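Local coordinates for flagellar biosynthesis protein FlhF (PDB 2PX0) that binds GTP as a homodimeric GTPase of the signal-recognition-particle family and is needed for building the bacterial flagellum, at residues A[89-103]-A[259-271]. Sequence-based numbering, arbitrary orientation.
Sequences LCDMLPSADKWQEPI and FNILAESKIGVGF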
loop_
_atom_site.group_PDB
_atom_site.type_symbol
_atom_site.label_atom_id
_atom_site.label_comp_id
_atom_site.label_asym_id
_atom_site.label_seq_id
_atom_site.Cartn_x
_atom_site.Cartn_y
_atom_site.Cartn_z
ATOM N N LEU A 89 8.230 20.531 15.940
ATOM C CA LEU A 89 7.957 19.219 15.368
ATOM C C LEU A 89 9.245 18.434 15.186
ATOM O O LEU A 89 9.326 17.239 15.487
ATOM C CB LEU A 89 7.302 19.356 13.998
ATOM C CG LEU A 89 5.853 19.794 13.902
ATOM C CD1 LEU A 89 5.504 19.999 12.439
ATOM C CD2 LEU A 89 4.961 18.750 14.525
ATOM N N CYS A 90 10.255 19.118 14.675
ATOM C CA CYS A 90 11.516 18.465 14.418
ATOM C C CYS A 90 12.113 17.879 15.683
ATOM O O CYS A 90 12.631 16.770 15.663
ATOM C CB CYS A 90 12.489 19.447 13.775
ATOM S SG CYS A 90 13.619 18.625 12.655
ATOM N N ASP A 91 12.030 18.615 16.786
ATOM C CA ASP A 91 12.587 18.139 18.049
ATOM C C ASP A 91 11.813 16.967 18.639
ATOM O O ASP A 91 11.925 16.685 19.835
ATOM C CB ASP A 91 12.656 19.287 19.054
ATOM C CG ASP A 91 13.945 20.103 18.924
ATOM O OD1 ASP A 91 14.341 20.450 17.780
ATOM O OD2 ASP A 91 14.565 20.402 19.978
ATOM N N MET A 92 11.049 16.283 17.782
ATOM C CA MET A 92 10.237 15.127 18.176
ATOM C C MET A 92 10.604 13.829 17.456
ATOM O O MET A 92 10.157 12.744 17.859
ATOM C CB MET A 92 8.766 15.413 17.932
ATOM C CG MET A 92 8.176 16.375 18.896
ATOM S SD MET A 92 6.453 16.632 18.526
ATOM C CE MET A 92 5.790 14.955 18.861
ATOM N N LEU A 93 11.382 13.938 16.379
ATOM C CA LEU A 93 11.822 12.761 15.634
ATOM C C LEU A 93 13.246 12.509 16.106
ATOM O O LEU A 93 13.885 13.399 16.667
ATOM C CB LEU A 93 11.863 13.031 14.129
ATOM C CG LEU A 93 10.681 13.591 13.338
ATOM C CD1 LEU A 93 9.434 12.765 13.584
ATOM C CD2 LEU A 93 10.459 15.025 13.735
ATOM N N PRO A 94 13.760 11.295 15.903
ATOM C CA PRO A 94 15.134 11.035 16.344
ATOM C C PRO A 94 16.104 12.052 15.759
ATOM O O PRO A 94 15.915 12.520 14.639
ATOM C CB PRO A 94 15.397 9.603 15.868
ATOM C CG PRO A 94 14.299 9.336 14.864
ATOM C CD PRO A 94 13.120 10.073 15.408
ATOM N N SER A 95 17.135 12.403 16.522
ATOM C CA SER A 95 18.112 13.394 16.077
ATOM C C SER A 95 18.732 13.086 14.722
ATOM O O SER A 95 18.834 11.924 14.309
ATOM C CB SER A 95 19.214 13.538 17.113
ATOM O OG SER A 95 19.700 12.260 17.475
ATOM N N ALA A 96 19.159 14.147 14.043
ATOM C CA ALA A 96 19.758 14.052 12.719
ATOM C C ALA A 96 20.716 12.885 12.558
ATOM O O ALA A 96 20.750 12.245 11.497
ATOM C CB ALA A 96 20.474 15.336 12.397
ATOM N N ASP A 97 21.494 12.600 13.602
ATOM C CA ASP A 97 22.469 11.516 13.525
ATOM C C ASP A 97 21.820 10.168 13.258
ATOM O O ASP A 97 22.445 9.291 12.673
ATOM C CB ASP A 97 23.308 11.433 14.801
ATOM C CG ASP A 97 22.512 10.918 15.974
ATOM O OD1 ASP A 97 21.603 11.644 16.427
ATOM O OD2 ASP A 97 22.788 9.782 16.431
ATOM N N LYS A 98 20.573 9.992 13.676
ATOM C CA LYS A 98 19.914 8.724 13.447
ATOM C C LYS A 98 19.290 8.628 12.052
ATOM O O LYS A 98 18.697 7.608 11.704
ATOM C CB LYS A 98 18.854 8.478 14.520
ATOM C CG LYS A 98 19.235 7.403 15.526
ATOM C CD LYS A 98 20.353 7.871 16.442
ATOM C CE LYS A 98 19.860 8.950 17.405
ATOM N NZ LYS A 98 20.952 9.510 18.256
ATOM N N TRP A 99 19.410 9.691 11.262
ATOM C CA TRP A 99 18.872 9.693 9.904
ATOM C C TRP A 99 20.018 9.594 8.885
ATOM O O TRP A 99 21.202 9.645 9.241
ATOM C CB TRP A 99 18.109 10.980 9.624
ATOM C CG TRP A 99 16.798 11.155 10.330
ATOM C CD1 TRP A 99 16.575 11.181 11.687
ATOM C CD2 TRP A 99 15.538 11.465 9.716
ATOM N NE1 TRP A 99 15.253 11.497 11.949
ATOM C CE2 TRP A 99 14.596 11.670 10.759
ATOM C CE3 TRP A 99 15.111 11.584 8.383
ATOM C CZ2 TRP A 99 13.267 12.000 10.507
ATOM C CZ3 TRP A 99 13.791 11.911 8.135
ATOM C CH2 TRP A 99 12.881 12.111 9.192
ATOM N N GLN A 100 19.648 9.451 7.616
ATOM C CA GLN A 100 20.606 9.386 6.510
ATOM C C GLN A 100 21.887 8.560 6.675
ATOM O O GLN A 100 22.976 8.982 6.271
ATOM C CB GLN A 100 20.979 10.808 6.086
ATOM C CG GLN A 100 19.848 11.533 5.416
ATOM C CD GLN A 100 20.191 12.966 5.094
ATOM O OE1 GLN A 100 20.343 13.788 5.997
ATOM N NE2 GLN A 100 20.316 13.280 3.799
ATOM N N GLU A 101 21.757 7.379 7.253
ATOM C CA GLU A 101 22.901 6.503 7.406
ATOM C C GLU A 101 23.188 5.997 5.995
ATOM O O GLU A 101 22.403 5.248 5.434
ATOM C CB GLU A 101 22.519 5.337 8.316
ATOM C CG GLU A 101 23.640 4.395 8.698
ATOM C CD GLU A 101 23.128 3.192 9.481
ATOM O OE1 GLU A 101 22.624 2.231 8.848
ATOM O OE2 GLU A 101 23.214 3.212 10.733
ATOM N N PRO A 102 24.306 6.411 5.391
ATOM C CA PRO A 102 24.638 5.958 4.036
ATOM C C PRO A 102 24.899 4.462 3.968
ATOM O O PRO A 102 25.008 3.789 4.991
ATOM C CB PRO A 102 25.895 6.745 3.716
ATOM C CG PRO A 102 26.575 6.795 5.036
ATOM C CD PRO A 102 25.420 7.184 5.960
ATOM N N ILE A 103 25.006 3.940 2.756
ATOM C CA ILE A 103 25.280 2.522 2.579
ATOM C C ILE A 103 26.779 2.255 2.754
ATOM O O ILE A 103 27.603 2.794 2.012
ATOM C CB ILE A 103 24.804 2.046 1.188
ATOM C CG1 ILE A 103 23.316 1.693 1.267
ATOM C CG2 ILE A 103 25.630 0.858 0.712
ATOM C CD1 ILE A 103 22.756 1.116 -0.001
ATOM N N PHE A 259 5.295 10.672 9.968
ATOM C CA PHE A 259 5.832 11.398 11.113
ATOM C C PHE A 259 5.436 10.618 12.367
ATOM O O PHE A 259 6.288 10.199 13.161
ATOM C CB PHE A 259 5.242 12.807 11.161
ATOM C CG PHE A 259 5.709 13.619 12.328
ATOM C CD1 PHE A 259 5.069 13.523 13.550
ATOM C CD2 PHE A 259 6.785 14.485 12.203
ATOM C CE1 PHE A 259 5.488 14.281 14.641
ATOM C CE2 PHE A 259 7.211 15.246 13.284
ATOM C CZ PHE A 259 6.562 15.145 14.507
ATOM N N ASN A 260 4.131 10.419 12.525
ATOM C CA ASN A 260 3.603 9.660 13.651
ATOM C C ASN A 260 4.482 8.440 13.979
ATOM O O ASN A 260 4.804 8.188 15.141
ATOM C CB ASN A 260 2.189 9.171 13.334
ATOM C CG ASN A 260 1.194 10.301 13.169
ATOM O OD1 ASN A 260 1.057 11.173 14.038
ATOM N ND2 ASN A 260 0.475 10.284 12.052
ATOM N N ILE A 261 4.856 7.687 12.946
ATOM C CA ILE A 261 5.670 6.491 13.114
ATOM C C ILE A 261 7.069 6.805 13.583
ATOM O O ILE A 261 7.654 6.065 14.387
ATOM C CB ILE A 261 5.788 5.687 11.801
ATOM C CG1 ILE A 261 4.481 4.961 11.509
ATOM C CG2 ILE A 261 6.886 4.668 11.916
ATOM C CD1 ILE A 261 4.068 4.009 12.593
ATOM N N LEU A 262 7.613 7.896 13.064
ATOM C CA LEU A 262 8.959 8.284 13.423
ATOM C C LEU A 262 9.010 8.888 14.809
ATOM O O LEU A 262 9.930 8.596 15.571
ATOM C CB LEU A 262 9.517 9.270 12.402
ATOM C CG LEU A 262 9.957 8.686 11.069
ATOM C CD1 LEU A 262 10.211 9.817 10.062
ATOM C CD2 LEU A 262 11.203 7.852 11.291
ATOM N N ALA A 263 8.020 9.714 15.137
ATOM C CA ALA A 263 7.963 10.378 16.442
ATOM C C ALA A 263 8.209 9.394 17.579
ATOM O O ALA A 263 9.001 9.650 18.495
ATOM C CB ALA A 263 6.625 11.035 16.624
ATOM N N GLU A 264 7.522 8.262 17.503
ATOM C CA GLU A 264 7.650 7.216 18.489
ATOM C C GLU A 264 8.615 6.106 18.017
ATOM O O GLU A 264 8.292 4.924 18.100
ATOM C CB GLU A 264 6.265 6.658 18.780
ATOM C CG GLU A 264 5.429 6.442 17.528
ATOM C CD GLU A 264 3.954 6.173 17.816
ATOM O OE1 GLU A 264 3.261 7.090 18.328
ATOM O OE2 GLU A 264 3.483 5.048 17.526
ATOM N N SER A 265 9.802 6.491 17.528
ATOM C CA SER A 265 10.838 5.536 17.058
ATOM C C SER A 265 12.204 5.956 17.597
ATOM O O SER A 265 12.353 7.039 18.160
ATOM C CB SER A 265 10.978 5.531 15.522
ATOM O OG SER A 265 9.818 5.110 14.843
ATOM N N LYS A 266 13.208 5.114 17.366
ATOM C CA LYS A 266 14.570 5.400 17.785
ATOM C C LYS A 266 15.511 5.500 16.582
ATOM O O LYS A 266 16.707 5.777 16.733
ATOM C CB LYS A 266 15.084 4.322 18.738
ATOM C CG LYS A 266 14.565 4.465 20.166
ATOM C CD LYS A 266 13.054 4.268 20.256
ATOM C CE LYS A 266 12.501 4.707 21.612
ATOM N NZ LYS A 266 12.441 6.199 21.776
ATOM N N ILE A 267 14.981 5.257 15.384
ATOM C CA ILE A 267 15.778 5.354 14.151
ATOM C C ILE A 267 15.051 6.222 13.136
ATOM O O ILE A 267 13.824 6.297 13.154
ATOM C CB ILE A 267 16.065 3.970 13.504
ATOM C CG1 ILE A 267 14.816 3.101 13.528
ATOM C CG2 ILE A 267 17.198 3.289 14.215
ATOM C CD1 ILE A 267 15.063 1.660 13.110
ATOM N N GLY A 268 15.811 6.887 12.269
ATOM C CA GLY A 268 15.211 7.749 11.265
ATOM C C GLY A 268 15.057 7.096 9.897
ATOM O O GLY A 268 15.066 5.866 9.769
ATOM N N VAL A 269 14.910 7.910 8.859
ATOM C CA VAL A 269 14.758 7.343 7.531
ATOM C C VAL A 269 16.072 7.376 6.758
ATOM O O VAL A 269 16.827 8.354 6.804
ATOM C CB VAL A 269 13.651 8.082 6.702
ATOM C CG1 VAL A 269 12.605 8.696 7.647
ATOM C CG2 VAL A 269 14.270 9.142 5.790
ATOM N N GLY A 270 16.348 6.285 6.062
ATOM C CA GLY A 270 17.547 6.225 5.260
ATOM C C GLY A 270 17.172 6.758 3.895
ATOM O O GLY A 270 17.695 7.767 3.438
ATOM N N PHE A 271 16.209 6.103 3.268
ATOM C CA PHE A 271 15.765 6.493 1.946
ATOM C C PHE A 271 14.258 6.741 1.787
ATOM O O PHE A 271 13.436 6.354 2.623
ATOM C CB PHE A 271 16.213 5.414 0.964
ATOM C CG PHE A 271 17.692 5.242 0.916
ATOM C CD1 PHE A 271 18.486 6.138 0.199
ATOM C CD2 PHE A 271 18.314 4.240 1.652
ATOM C CE1 PHE A 271 19.872 6.036 0.228
ATOM C CE2 PHE A 271 19.709 4.134 1.682
ATOM C CZ PHE A 271 20.479 5.030 0.974
#
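Two donors share the carbonyl oxygen of Lys-98: the backbone N of Gly-268, 3.0 Å from Lys-98 O and well above the carbonyl plane, and the side-chain NE2 of Gln-243. Here the chain leaving helix 81-90 on its way to strand 107-112 of the P-loop GTPase fold of this SRP-type protein lies along helix 256-263 and the loop leading to edge strand 271-272. A second backbone bond, Gln-100 N to Val-269 O at 3.1 Å, grips the same loop one residue beyond Trp-99. One face of the indole lies against this loop: Gly-268 CA sits almost straight above the five-membered ring, 3.7 Å from its centroid, and a CB on that glycine would collide with Trp-99 CD1. Val-269 CG1 makes a CH-pi contact with the same face, over the six-membered ring, and Leu-262 CD1 comes obliquely to Trp-99 CH2. Trp-99 NE1 gives a weak bond to Pro-94 O. With an alanine at Trp-99, Val-269 CG1 and Leu-262 CD1 would probably lose their aromatic partner and Pro-94 O its weak N-H donor. Pro-94 continues the packing, its CG set 3.5 Å from Ile-267 O. Toward helix 81-90, Phe-259 has CG anti to its own N (chi1 178°), which turns the ring toward Leu-93 and Leu-89, whose side chains cross it at about a right angle. Leu-93 CD1 rests over one face, while Leu-89 O meets the ring edge in plane, 3.6 Å from Phe-259 CZ.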